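Local coordinates for gamma-glutamyl-gamma-aminobutyraldehyde dehydrogenase (Burkholderia cenocepacia, PDB 4LIH), which probably oxidises gamma-glutamyl-gamma-aminobutyraldehyde and related aldehydes to their carboxylic acids with NAD(P)+, as a tetrameric member of the aldehyde dehydrogenase family, at residues S279-L284 with A437-N442; D291-T296 with D323-K328; Y303-M308 with V346-I351; R314-R319 with R425-T430; F394-D399 with S413-D418. All coordinates share one frame; numbering follows the deposited sequence. Where two conformers were deposited one is given.

Contact 1: residues S279-L284 with A437-N442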
# COMPACT_ATOMS: atom_id res chain seq x y z
N SER A 279 15.77 -16.14 22.79
CA SER A 279 15.27 -14.76 22.76
C SER A 279 15.55 -14.05 24.08
O SER A 279 15.22 -14.57 25.13
CB SER A 279 13.76 -14.76 22.51
OG SER A 279 13.47 -15.34 21.26
N PRO A 280 16.09 -12.83 24.03
CA PRO A 280 16.40 -12.08 25.26
C PRO A 280 15.25 -11.15 25.67
O PRO A 280 14.59 -10.56 24.81
CB PRO A 280 17.61 -11.28 24.84
CG PRO A 280 17.25 -10.92 23.42
CD PRO A 280 16.78 -12.23 22.87
N ASN A 281 15.02 -11.07 26.98
CA ASN A 281 13.97 -10.29 27.62
C ASN A 281 14.66 -9.34 28.60
O ASN A 281 15.12 -9.77 29.64
CB ASN A 281 13.04 -11.26 28.34
CG ASN A 281 11.80 -10.60 28.93
OD1 ASN A 281 11.42 -9.44 28.67
ND2 ASN A 281 11.17 -11.36 29.80
N ILE A 282 14.75 -8.05 28.21
CA ILE A 282 15.57 -7.06 28.91
C ILE A 282 14.77 -6.18 29.87
O ILE A 282 13.87 -5.49 29.45
CB ILE A 282 16.25 -6.13 27.91
CG1 ILE A 282 17.01 -6.98 26.87
CG2 ILE A 282 17.12 -5.14 28.71
CD1 ILE A 282 17.69 -6.19 25.76
N VAL A 283 15.09 -6.22 31.16
CA VAL A 283 14.32 -5.46 32.16
C VAL A 283 15.21 -4.41 32.75
O VAL A 283 16.18 -4.73 33.41
CB VAL A 283 13.76 -6.34 33.26
CG1 VAL A 283 12.84 -5.55 34.16
CG2 VAL A 283 13.01 -7.49 32.68
N LEU A 284 14.84 -3.15 32.50
CA LEU A 284 15.55 -1.99 32.95
C LEU A 284 14.97 -1.41 34.25
O LEU A 284 13.81 -1.62 34.57
CB LEU A 284 15.55 -0.93 31.87
CG LEU A 284 16.31 -1.34 30.61
CD1 LEU A 284 15.94 -0.46 29.43
CD2 LEU A 284 17.79 -1.25 30.89
N ALA A 437 12.68 -8.66 23.75
CA ALA A 437 11.84 -7.66 24.45
C ALA A 437 12.63 -6.70 25.31
O ALA A 437 13.76 -7.01 25.69
CB ALA A 437 10.83 -8.38 25.30
N VAL A 438 12.06 -5.50 25.55
CA VAL A 438 12.65 -4.52 26.45
C VAL A 438 11.55 -3.90 27.31
O VAL A 438 10.43 -3.67 26.83
CB VAL A 438 13.50 -3.43 25.74
CG1 VAL A 438 12.69 -2.66 24.68
CG2 VAL A 438 14.16 -2.56 26.78
N TRP A 439 11.86 -3.73 28.60
CA TRP A 439 10.92 -3.11 29.55
C TRP A 439 11.49 -1.81 30.08
O TRP A 439 12.51 -1.82 30.79
CB TRP A 439 10.61 -4.02 30.74
CG TRP A 439 9.97 -5.34 30.34
CD1 TRP A 439 10.57 -6.36 29.67
CD2 TRP A 439 8.60 -5.74 30.54
NE1 TRP A 439 9.70 -7.37 29.48
CE2 TRP A 439 8.47 -7.02 29.96
CE3 TRP A 439 7.48 -5.16 31.16
CZ2 TRP A 439 7.27 -7.76 30.03
CZ3 TRP A 439 6.28 -5.86 31.18
CH2 TRP A 439 6.18 -7.15 30.60
N THR A 440 10.80 -0.71 29.77
CA THR A 440 11.22 0.63 30.13
C THR A 440 10.05 1.59 30.01
O THR A 440 9.19 1.44 29.13
CB THR A 440 12.40 1.14 29.26
OG1 THR A 440 12.80 2.44 29.71
CG2 THR A 440 12.03 1.21 27.75
N SER A 441 10.02 2.59 30.90
CA SER A 441 9.02 3.64 30.85
C SER A 441 9.43 4.80 29.94
O SER A 441 8.61 5.68 29.67
CB SER A 441 8.71 4.15 32.28
OG SER A 441 9.90 4.66 32.87
N ASN A 442 10.67 4.81 29.47
CA ASN A 442 11.26 5.97 28.80
C ASN A 442 11.01 5.88 27.31
O ASN A 442 11.30 4.87 26.70
CB ASN A 442 12.77 6.03 29.07
CG ASN A 442 13.41 7.27 28.50
OD1 ASN A 442 13.82 7.31 27.34
ND2 ASN A 442 13.51 8.32 29.32
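W439 NE1 bonds to the side chain of N281, while the backbones beside them are joined through P280, I282 and L284 with A437 and W439. The strands, 280-283 and 437-439, are parallel neighbours in the second large sheet, their axes 10° apart. Hydrogen bonds alternate along the pair: P280 O receives A437 N, A437 O takes I282 N, I282 O takes W439 N at 2.8 Å, and W439 O closes the series with L284 N at 3.2 Å.

The W439 side chain can be traced outward from CB. CB of W439 sits 3.8 Å from I282 O. CG is turned to the side of the backbone N, opposite the carbonyl carbon (chi1 -61°), which carries the ring back along strand 280-283 toward N281. W439 CD1 then lies 3.4 Å from I282 O and 4.0 Å from V283 CG2. Next comes W439 NE1, which donates to N281 OD1 at 2.8 Å. The oxygen lies near the plane of the indole and offers a lone pair in its own carbonyl plane, although the amide and ring planes are 50° apart. Beyond the nitrogen, the six-membered ring reaches helix 290-302, packing on R292, A293 and T296.

I282 and V438 lie on the other face of the sheet. L284 CD1 meets V438 CG2 at 3.8 Å and T440 CB at 3.9 Å, while T440 OG1 bonds D286 and helix 443-452 covers V438 and T440.

Both N281 and W439 are buried, so the indole N-H spends its proton on the asparagine rather than on water. That bond ties down the ring's edge and probably fixes its rotation beneath the helix.

Contact 2: residues D291-T296 with D323-K328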
# COMPACT_ATOMS: atom_id res chain seq x y z
N ASP A 291 6.14 -5.94 38.89
CA ASP A 291 5.34 -7.13 39.15
C ASP A 291 4.83 -7.76 37.87
O ASP A 291 4.99 -8.97 37.69
CB ASP A 291 4.18 -6.81 40.10
CG ASP A 291 4.66 -6.49 41.48
OD1 ASP A 291 5.42 -7.32 42.01
OD2 ASP A 291 4.34 -5.41 42.00
N ARG A 292 4.24 -6.95 36.99
CA ARG A 292 3.82 -7.47 35.67
C ARG A 292 5.03 -8.01 34.93
O ARG A 292 4.97 -9.08 34.34
CB ARG A 292 3.09 -6.43 34.81
CG ARG A 292 2.60 -7.02 33.47
CD ARG A 292 1.47 -6.21 32.82
NE ARG A 292 1.92 -4.93 32.28
CZ ARG A 292 2.55 -4.77 31.11
NH1 ARG A 292 2.74 -5.80 30.34
NH2 ARG A 292 2.95 -3.57 30.69
N ALA A 293 6.13 -7.26 34.95
CA ALA A 293 7.33 -7.74 34.27
C ALA A 293 7.81 -9.09 34.78
O ALA A 293 8.22 -9.93 33.99
CB ALA A 293 8.45 -6.70 34.31
N ALA A 294 7.78 -9.32 36.12
CA ALA A 294 8.25 -10.58 36.70
C ALA A 294 7.32 -11.71 36.36
O ALA A 294 7.78 -12.81 36.04
CB ALA A 294 8.38 -10.48 38.22
N GLN A 295 6.01 -11.46 36.46
CA GLN A 295 5.01 -12.44 36.06
C GLN A 295 5.10 -12.80 34.60
O GLN A 295 5.00 -13.96 34.26
CB GLN A 295 3.60 -11.96 36.40
CG GLN A 295 3.37 -12.02 37.92
CD GLN A 295 2.16 -11.26 38.36
OE1 GLN A 295 1.39 -10.74 37.53
NE2 GLN A 295 1.99 -11.15 39.69
N THR A 296 5.33 -11.80 33.77
CA THR A 296 5.42 -12.01 32.29
C THR A 296 6.74 -12.72 31.94
O THR A 296 6.76 -13.51 31.00
CB THR A 296 5.30 -10.64 31.59
OG1 THR A 296 4.04 -10.08 31.94
CG2 THR A 296 5.39 -10.71 30.08
N ASP A 323 17.91 -8.11 42.57
CA ASP A 323 17.50 -8.85 43.78
C ASP A 323 15.98 -8.91 43.91
O ASP A 323 15.40 -9.97 44.08
CB ASP A 323 18.04 -8.21 45.06
CG ASP A 323 19.52 -8.43 45.28
OD1 ASP A 323 20.14 -9.27 44.58
OD2 ASP A 323 20.07 -7.77 46.20
N ALA A 324 15.35 -7.74 43.83
CA ALA A 324 13.90 -7.64 43.93
C ALA A 324 13.20 -8.35 42.78
O ALA A 324 12.12 -8.91 42.98
CB ALA A 324 13.48 -6.18 43.94
N PHE A 325 13.78 -8.28 41.58
CA PHE A 325 13.18 -8.87 40.42
C PHE A 325 13.19 -10.39 40.51
O PHE A 325 12.16 -11.02 40.27
CB PHE A 325 13.87 -8.42 39.13
CG PHE A 325 13.03 -8.67 37.91
CD1 PHE A 325 11.99 -7.80 37.58
CD2 PHE A 325 13.21 -9.79 37.15
CE1 PHE A 325 11.19 -8.04 36.47
CE2 PHE A 325 12.42 -10.03 36.04
CZ PHE A 325 11.42 -9.16 35.71
N ILE A 326 14.34 -10.96 40.88
CA ILE A 326 14.48 -12.41 41.02
C ILE A 326 13.50 -12.91 42.10
O ILE A 326 12.80 -13.90 41.92
CB ILE A 326 15.96 -12.83 41.29
CG1 ILE A 326 16.81 -12.62 40.01
CG2 ILE A 326 16.10 -14.30 41.71
CD1 ILE A 326 18.32 -12.76 40.26
N GLU A 327 13.40 -12.19 43.23
CA GLU A 327 12.37 -12.54 44.22
C GLU A 327 10.97 -12.66 43.59
O GLU A 327 10.29 -13.66 43.81
CB GLU A 327 12.36 -11.56 45.40
CG GLU A 327 11.38 -11.96 46.49
CD GLU A 327 11.29 -10.96 47.64
OE1 GLU A 327 11.59 -9.76 47.44
OE2 GLU A 327 10.82 -11.36 48.73
N LYS A 328 10.55 -11.68 42.80
CA LYS A 328 9.22 -11.68 42.18
C LYS A 328 9.07 -12.80 41.15
O LYS A 328 8.01 -13.41 41.04
CB LYS A 328 8.93 -10.30 41.54
CG LYS A 328 8.80 -9.17 42.58
CD LYS A 328 8.78 -7.81 41.90
CE LYS A 328 8.59 -6.65 42.86
NZ LYS A 328 7.34 -6.70 43.66
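The helices bearing A294 and K328 cross at -54°, with the axes of segments 291-296 and 323-328 coming within 9.1 Å of each other; A294 and K328 are the residues whose CA atoms approach most closely, at 5.7 Å. Both belong to the alpha/beta layering of the fold. Helix 290-302 is the connection in a beta-alpha-beta crossover from strand 280-283 to strand 314-318, and helix 319-333 leaves directly from the latter, so the two helices lie next to each other against the sheet.

What lets them come together is the smallness of A293 and A294. F325 reaches across to them: its CG stands anti to the backbone N (chi1 -163°), which swings the ring out toward helix 290-302, so that CE1 and CZ do the touching. A294 CB stands over one face of the phenyl, displaced toward the rim, 4.1 Å from F325 CE1. A293 CB comes at the edge in the ring plane, 3.7 Å from the same F325 CE1. The F325 ring also rests on L315 and L290, which places it between the two helices and the sheet below.

Toward the outside the contact turns polar. K328 CB packs against A294 CB at 3.4 Å, tighter than usual, and the chain beyond runs out nearly straight until a final bend brings the ammonium into a salt bridge with D291. D291 is exposed, so solvent probably screens this pair. In the salt bridge K328 NZ meets D291 OD1 on the syn side of the carboxylate, 2.6 Å away and 24° out of its plane.

Contact 3: residues Y303-M308 with V346-I351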
# COMPACT_ATOMS: atom_id res chain seq x y z
N TYR A 303 5.27 -20.91 30.05
CA TYR A 303 4.12 -21.17 29.20
C TYR A 303 4.41 -22.28 28.14
O TYR A 303 5.43 -22.27 27.49
CB TYR A 303 3.61 -19.91 28.47
CG TYR A 303 2.37 -20.25 27.66
CD1 TYR A 303 1.15 -20.34 28.29
CD2 TYR A 303 2.42 -20.50 26.31
CE1 TYR A 303 0.01 -20.68 27.60
CE2 TYR A 303 1.26 -20.85 25.61
CZ TYR A 303 0.07 -20.93 26.31
OH TYR A 303 -1.12 -21.26 25.77
N ASN A 304 3.49 -23.21 27.99
CA ASN A 304 3.70 -24.38 27.13
C ASN A 304 4.97 -25.15 27.45
O ASN A 304 5.65 -25.67 26.59
CB ASN A 304 3.72 -23.96 25.66
CG ASN A 304 3.21 -25.03 24.76
OD1 ASN A 304 2.15 -25.56 24.99
ND2 ASN A 304 3.99 -25.38 23.75
N MET A 305 5.30 -25.19 28.73
CA MET A 305 6.48 -25.91 29.19
C MET A 305 7.83 -25.43 28.61
O MET A 305 8.75 -26.23 28.49
CB MET A 305 6.31 -27.41 28.88
CG MET A 305 5.09 -28.06 29.53
SD MET A 305 3.42 -27.63 28.89
CE MET A 305 3.28 -28.68 27.45
N GLY A 306 7.94 -24.18 28.20
CA GLY A 306 9.22 -23.68 27.59
C GLY A 306 9.43 -24.19 26.18
O GLY A 306 10.45 -23.91 25.58
N GLU A 307 8.44 -24.93 25.68
CA GLU A 307 8.49 -25.55 24.34
C GLU A 307 7.90 -24.53 23.40
O GLU A 307 6.80 -24.66 22.87
CB GLU A 307 7.73 -26.87 24.26
CG GLU A 307 8.23 -27.94 25.23
CD GLU A 307 7.34 -29.15 25.40
OE1 GLU A 307 7.90 -30.21 25.80
OE2 GLU A 307 6.10 -29.10 25.15
N MET A 308 8.66 -23.50 23.19
CA MET A 308 8.21 -22.33 22.45
C MET A 308 9.46 -21.80 21.77
O MET A 308 10.45 -21.50 22.45
CB MET A 308 7.71 -21.26 23.38
CG MET A 308 6.33 -21.45 23.96
SD MET A 308 5.76 -19.90 24.71
CE MET A 308 6.87 -19.76 26.11
N VAL A 346 -4.43 -26.15 35.78
CA VAL A 346 -2.97 -26.37 35.63
C VAL A 346 -2.35 -25.48 34.55
O VAL A 346 -2.86 -25.40 33.42
CB VAL A 346 -2.65 -27.85 35.35
CG1 VAL A 346 -1.22 -28.03 34.86
CG2 VAL A 346 -2.86 -28.69 36.61
N SER A 347 -1.23 -24.84 34.89
CA SER A 347 -0.55 -23.92 34.00
C SER A 347 0.68 -24.48 33.31
O SER A 347 1.14 -23.87 32.33
CB SER A 347 -0.10 -22.66 34.74
OG SER A 347 -1.23 -21.92 35.15
N MET A 348 1.24 -25.57 33.86
CA MET A 348 2.37 -26.33 33.28
C MET A 348 1.97 -27.78 33.10
O MET A 348 1.64 -28.48 34.08
CB MET A 348 3.60 -26.29 34.19
CG MET A 348 4.75 -27.17 33.74
SD MET A 348 6.08 -26.28 32.95
CE MET A 348 6.92 -25.65 34.39
N GLY A 349 2.05 -28.26 31.87
CA GLY A 349 1.69 -29.64 31.55
C GLY A 349 2.91 -30.54 31.42
O GLY A 349 3.85 -30.40 32.14
N ALA A 350 2.85 -31.47 30.49
CA ALA A 350 3.84 -32.54 30.35
C ALA A 350 4.80 -32.18 29.26
O ALA A 350 4.40 -31.55 28.27
CB ALA A 350 3.14 -33.85 30.01
N ILE A 351 6.05 -32.60 29.43
CA ILE A 351 7.05 -32.58 28.34
C ILE A 351 6.72 -33.67 27.33
O ILE A 351 6.20 -34.73 27.69
CB ILE A 351 8.47 -32.76 28.92
CG1 ILE A 351 8.73 -31.67 29.96
CG2 ILE A 351 9.51 -32.76 27.80
CD1 ILE A 351 8.69 -30.24 29.40
O HOH W 1 1.40 -23.67 29.67
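This is a buried loop-to-loop contact, in which M305 inserts into a bend of 346-351. The first loop follows helix 290-302 and the second precedes helix 354-370; neither has regular secondary structure here.

M305 does most of the work. Its chain folds back at chi2 and chi3 (72° and 81°), and the curl lays the thioether along the backbone of G349 and A350. M305 SD accepts a weak hydrogen bond from G349 N at 3.3 Å, and the methyl CE of M305 ends 3.2 Å from A350 O. Lower down, M305 CB packs on I351 CD1 at 3.7 Å, while M348 SD comes up against M305 CA at 3.8 Å. M305 is thus touched by both M348 and I351.

E307 crosses I351 with its carboxylate: E307 OE1 lies 3.6 Å from I351 CG2, and it also accepts a weak hydrogen bond from V352 N. Elsewhere a water links the loops, accepting from N304 N and lying 2.7 Å from S347 O.

Residues 304-306, with positive phi and small positive psi, form a left-handed helical turn. N304 ND2 reaches forward to E307 O at 3.0 Å and also donates to N176 O, while N176 ND2 bonds E307 O as well. E307 then centres an inverse gamma turn. Residues 303-308 fall within what is probably the cysteine active-site signature of aldehyde dehydrogenases, just ahead of its cysteine.

Contact 4: residues R314-R319 with R425-T430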
# COMPACT_ATOMS: atom_id res chain seq x y z
N ARG A 314 16.46 -16.01 27.93
CA ARG A 314 17.52 -15.23 28.56
C ARG A 314 16.81 -14.00 29.12
O ARG A 314 16.27 -13.20 28.34
CB ARG A 314 18.64 -14.80 27.58
CG ARG A 314 19.37 -15.93 26.97
CD ARG A 314 20.51 -15.54 26.05
NE ARG A 314 20.07 -14.90 24.84
CZ ARG A 314 20.69 -13.89 24.20
NH1 ARG A 314 21.80 -13.34 24.64
NH2 ARG A 314 20.17 -13.42 23.07
N LEU A 315 16.73 -13.93 30.45
CA LEU A 315 16.25 -12.73 31.14
C LEU A 315 17.44 -11.89 31.56
O LEU A 315 18.22 -12.28 32.42
CB LEU A 315 15.43 -13.09 32.37
CG LEU A 315 14.89 -11.86 33.09
CD1 LEU A 315 13.61 -11.40 32.43
CD2 LEU A 315 14.72 -12.08 34.58
N LEU A 316 17.58 -10.75 30.90
CA LEU A 316 18.63 -9.81 31.16
C LEU A 316 18.05 -8.75 32.08
O LEU A 316 17.08 -8.06 31.71
CB LEU A 316 19.07 -9.15 29.87
CG LEU A 316 20.09 -9.86 28.98
CD1 LEU A 316 19.71 -11.27 28.66
CD2 LEU A 316 20.35 -9.09 27.68
N VAL A 317 18.63 -8.61 33.26
CA VAL A 317 18.10 -7.71 34.29
C VAL A 317 19.18 -6.79 34.83
O VAL A 317 20.28 -7.21 35.11
CB VAL A 317 17.45 -8.52 35.43
CG1 VAL A 317 18.44 -9.45 36.08
CG2 VAL A 317 16.81 -7.60 36.45
N HIS A 318 18.85 -5.53 35.00
CA HIS A 318 19.83 -4.56 35.46
C HIS A 318 20.18 -4.83 36.93
O HIS A 318 19.32 -5.11 37.73
CB HIS A 318 19.28 -3.13 35.29
CG HIS A 318 20.31 -2.07 35.47
ND1 HIS A 318 20.78 -1.68 36.71
CD2 HIS A 318 20.92 -1.26 34.57
CE1 HIS A 318 21.67 -0.71 36.56
NE2 HIS A 318 21.77 -0.44 35.27
N ARG A 319 21.45 -4.72 37.27
CA ARG A 319 21.93 -4.99 38.64
C ARG A 319 21.12 -4.31 39.74
O ARG A 319 20.89 -4.90 40.80
CB ARG A 319 23.41 -4.59 38.78
CG ARG A 319 24.08 -5.18 40.01
CD ARG A 319 25.56 -4.84 40.08
NE ARG A 319 26.28 -5.24 38.87
CZ ARG A 319 26.67 -6.48 38.58
NH1 ARG A 319 26.44 -7.48 39.40
NH2 ARG A 319 27.33 -6.71 37.46
N ARG A 425 24.18 -5.46 23.53
CA ARG A 425 25.27 -6.28 23.02
C ARG A 425 25.05 -7.76 23.36
O ARG A 425 25.16 -8.60 22.49
CB ARG A 425 26.63 -5.78 23.52
CG ARG A 425 27.05 -4.44 22.91
CD ARG A 425 28.46 -4.02 23.29
NE ARG A 425 28.78 -4.33 24.68
CZ ARG A 425 28.89 -3.42 25.64
NH1 ARG A 425 28.69 -2.15 25.39
NH2 ARG A 425 29.21 -3.80 26.86
N ILE A 426 24.71 -8.06 24.61
CA ILE A 426 24.42 -9.45 25.02
C ILE A 426 23.20 -10.01 24.25
O ILE A 426 23.23 -11.13 23.74
CB ILE A 426 24.20 -9.53 26.56
CG1 ILE A 426 25.51 -9.19 27.31
CG2 ILE A 426 23.69 -10.91 26.96
CD1 ILE A 426 25.29 -8.97 28.80
N ALA A 427 22.15 -9.20 24.15
CA ALA A 427 20.92 -9.61 23.48
C ALA A 427 21.25 -10.05 22.06
O ALA A 427 20.85 -11.13 21.66
CB ALA A 427 19.92 -8.48 23.46
N ASN A 428 22.04 -9.25 21.35
CA ASN A 428 22.28 -9.54 19.93
C ASN A 428 23.40 -10.55 19.70
O ASN A 428 23.66 -10.91 18.56
CB ASN A 428 22.64 -8.26 19.18
CG ASN A 428 21.45 -7.36 18.96
OD1 ASN A 428 20.31 -7.81 18.85
ND2 ASN A 428 21.71 -6.06 18.84
N ASP A 429 24.10 -10.95 20.76
CA ASP A 429 25.28 -11.84 20.63
C ASP A 429 24.79 -13.28 20.59
O ASP A 429 24.91 -14.02 21.57
CB ASP A 429 26.25 -11.66 21.77
CG ASP A 429 27.58 -12.42 21.58
OD1 ASP A 429 27.93 -12.88 20.46
OD2 ASP A 429 28.30 -12.51 22.60
N THR A 430 24.24 -13.65 19.45
CA THR A 430 23.65 -14.95 19.26
C THR A 430 23.46 -15.17 17.76
O THR A 430 23.29 -14.20 17.01
CB THR A 430 22.31 -15.08 20.03
OG1 THR A 430 21.76 -16.36 19.79
CG2 THR A 430 21.32 -14.03 19.63
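R314 reaches from its strand to the end of helix 420-428 and grips two successive carbonyls, I426 O and A427 O. The side chain leaves beside its own backbone N, runs straight through chi2, then bends at chi3 (-68°) to present the edge of the guanidinium to the helix. R314 NH1 donates to I426 O and NH2 to A427 O, each at 2.8 Å, and both oxygens lie close to the guanidinium plane. NE is used as well, on K278 O, so all three nitrogens donate, which limits the group's rotation.

I426 O is shared. NH1 comes from above its carbonyl plane, 50° out of it, and D429 N reaches it from the opposite face. T430 CG2 also lies 3.7 Å from R314 NH2. The D429 carboxylate is not in contact with the arginine.

L316, two residues on, sends CD2 against I426 CG2 at 3.9 Å and A427 CB at 4.3 Å, so the strand meets the helix through apolar carbons too. An arginine bound to the last-turn carbonyls of a helix in this way probably offsets the negative end of its dipole, here docking a helix onto a strand of the alpha/beta sheet.

Contact 5: residues F394-D399 with S413-D418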
# COMPACT_ATOMS: atom_id res chain seq x y z
N PHE A 394 18.10 -20.43 36.58
CA PHE A 394 19.51 -20.20 36.95
C PHE A 394 19.97 -18.76 36.75
O PHE A 394 19.53 -18.05 35.85
CB PHE A 394 20.43 -21.03 36.08
CG PHE A 394 20.33 -22.51 36.31
CD1 PHE A 394 21.05 -23.09 37.34
CD2 PHE A 394 19.54 -23.30 35.52
CE1 PHE A 394 21.00 -24.44 37.55
CE2 PHE A 394 19.44 -24.67 35.73
CZ PHE A 394 20.17 -25.24 36.76
N GLU A 395 20.94 -18.37 37.57
CA GLU A 395 21.66 -17.11 37.36
C GLU A 395 22.98 -17.49 36.71
O GLU A 395 23.72 -18.31 37.25
CB GLU A 395 21.85 -16.37 38.69
CG GLU A 395 22.44 -14.99 38.49
CD GLU A 395 22.43 -14.14 39.72
OE1 GLU A 395 21.90 -14.55 40.76
OE2 GLU A 395 23.01 -13.05 39.62
N VAL A 396 23.26 -16.97 35.52
CA VAL A 396 24.45 -17.38 34.75
C VAL A 396 25.09 -16.19 34.11
O VAL A 396 24.47 -15.10 33.99
CB VAL A 396 24.15 -18.45 33.62
CG1 VAL A 396 23.91 -19.85 34.20
CG2 VAL A 396 23.01 -18.03 32.71
N LYS A 397 26.34 -16.37 33.71
CA LYS A 397 27.00 -15.46 32.79
C LYS A 397 26.45 -15.67 31.38
O LYS A 397 25.93 -16.73 31.02
CB LYS A 397 28.51 -15.76 32.73
CG LYS A 397 29.32 -15.49 33.97
CD LYS A 397 30.75 -15.84 33.60
CE LYS A 397 31.74 -15.73 34.75
NZ LYS A 397 33.04 -16.16 34.18
N PRO A 398 26.60 -14.65 30.54
CA PRO A 398 26.00 -14.78 29.23
C PRO A 398 26.62 -15.78 28.30
O PRO A 398 25.99 -16.13 27.31
CB PRO A 398 26.09 -13.37 28.67
CG PRO A 398 27.13 -12.69 29.43
CD PRO A 398 27.11 -13.30 30.79
N ASP A 399 27.85 -16.24 28.58
CA ASP A 399 28.52 -17.27 27.76
C ASP A 399 28.32 -18.70 28.28
O ASP A 399 28.88 -19.61 27.71
CB ASP A 399 30.01 -16.96 27.61
CG ASP A 399 30.71 -16.69 28.94
OD1 ASP A 399 30.15 -17.03 30.02
OD2 ASP A 399 31.84 -16.13 28.93
N SER A 413 17.60 -18.63 31.91
CA SER A 413 18.93 -18.10 32.19
C SER A 413 18.79 -16.62 32.54
O SER A 413 18.40 -15.80 31.69
CB SER A 413 19.86 -18.27 30.98
OG SER A 413 20.22 -19.62 30.79
N VAL A 414 19.06 -16.28 33.80
CA VAL A 414 19.05 -14.92 34.29
C VAL A 414 20.47 -14.33 34.21
O VAL A 414 21.43 -14.86 34.80
CB VAL A 414 18.54 -14.83 35.74
CG1 VAL A 414 18.58 -13.39 36.22
CG2 VAL A 414 17.13 -15.35 35.86
N ILE A 415 20.58 -13.20 33.50
CA ILE A 415 21.88 -12.58 33.18
C ILE A 415 21.83 -11.15 33.65
O ILE A 415 20.89 -10.44 33.32
CB ILE A 415 22.17 -12.61 31.65
CG1 ILE A 415 22.25 -14.06 31.18
CG2 ILE A 415 23.43 -11.78 31.31
CD1 ILE A 415 22.17 -14.30 29.68
N VAL A 416 22.82 -10.72 34.43
CA VAL A 416 22.85 -9.37 34.97
C VAL A 416 23.65 -8.43 34.07
O VAL A 416 24.61 -8.87 33.45
CB VAL A 416 23.47 -9.34 36.39
CG1 VAL A 416 24.97 -9.63 36.34
CG2 VAL A 416 23.22 -7.99 37.01
N PHE A 417 23.26 -7.16 34.00
CA PHE A 417 24.04 -6.20 33.27
C PHE A 417 24.03 -4.87 33.99
O PHE A 417 23.20 -4.63 34.88
CB PHE A 417 23.49 -6.01 31.86
CG PHE A 417 22.13 -5.37 31.81
CD1 PHE A 417 21.99 -3.99 31.66
CD2 PHE A 417 20.97 -6.16 31.83
CE1 PHE A 417 20.74 -3.42 31.56
CE2 PHE A 417 19.71 -5.58 31.74
CZ PHE A 417 19.59 -4.22 31.61
N ASP A 418 24.98 -4.03 33.60
CA ASP A 418 25.21 -2.74 34.28
C ASP A 418 24.73 -1.55 33.49
O ASP A 418 24.47 -0.49 34.04
CB ASP A 418 26.69 -2.58 34.63
CG ASP A 418 27.09 -3.44 35.78
OD1 ASP A 418 26.66 -3.19 36.94
OD2 ASP A 418 27.80 -4.41 35.54
O HOH W 2 24.90 -12.72 34.90
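F394 and E395 pair in parallel with S413 and V414, the CA atoms of E395 and V414 being 4.6 Å apart. The backbone is joined by two bonds to one residue of the partner strand: V414 N donates to F394 O at 2.7 Å, and V414 O takes V396 N at 2.9 Å. The same V414 O receives the CA-H of E395, with E395 CA at 3.4 Å. After that the strands part. V396 O and V416 N are bridged by a water, which donates to the carbonyl (2.6 Å) and accepts from the amide (2.9 Å).

On the F394 and S413 face, V396 adds its CG2 branch, set between its backbone N and carbonyl carbon by chi1 of -75°. That methyl, V396 CG2, reaches across to touch S413 CB at 3.6 Å, with OG nearly as close. I415 takes over further along. I415 CG2 meets P398 CD at 4.0 Å, CD1 approaches P398 CA, and the proline extends the apolar contact.

The E395 and V414 face is different in kind. E395 runs out extended, with CG passing close to V414 O, and its carboxylate is held from outside the pair: OE1 makes a salt bridge with R372 and OE2 one with K322.

The pair closes the short beta-alpha-beta unit of strand 388-395, helix 401-404 and strand 411-417. Helix 401-404 covers V396 and S413, helix 319-333 packs on E395 and V414, and strand 314-318 flanks 411-417 on its far edge.

In the fold
Contacts 1, 4 and 5 share one mixed sheet: strand 280-283 borders both 435-439 and 314-318, and 314-318 in turn borders 411-417, which pairs with 388-395. Their centres lie 7 to 15 Å apart, contacts 4 and 5 being the closest. Contact 2 sits on one side of this sheet, its centre about 13 Å from that of contact 1, where its helices touch W439 and V283. Contact 3 stands apart, its centre 20 to 24 Å from all the others, in loops, one of which probably leads to the nucleophile. Contact 1 spans the widest stretch of chain, and the first segments of contacts 2, 3 and 4 follow one another along it, so sequentially distant pieces assemble what is probably the catalytic domain.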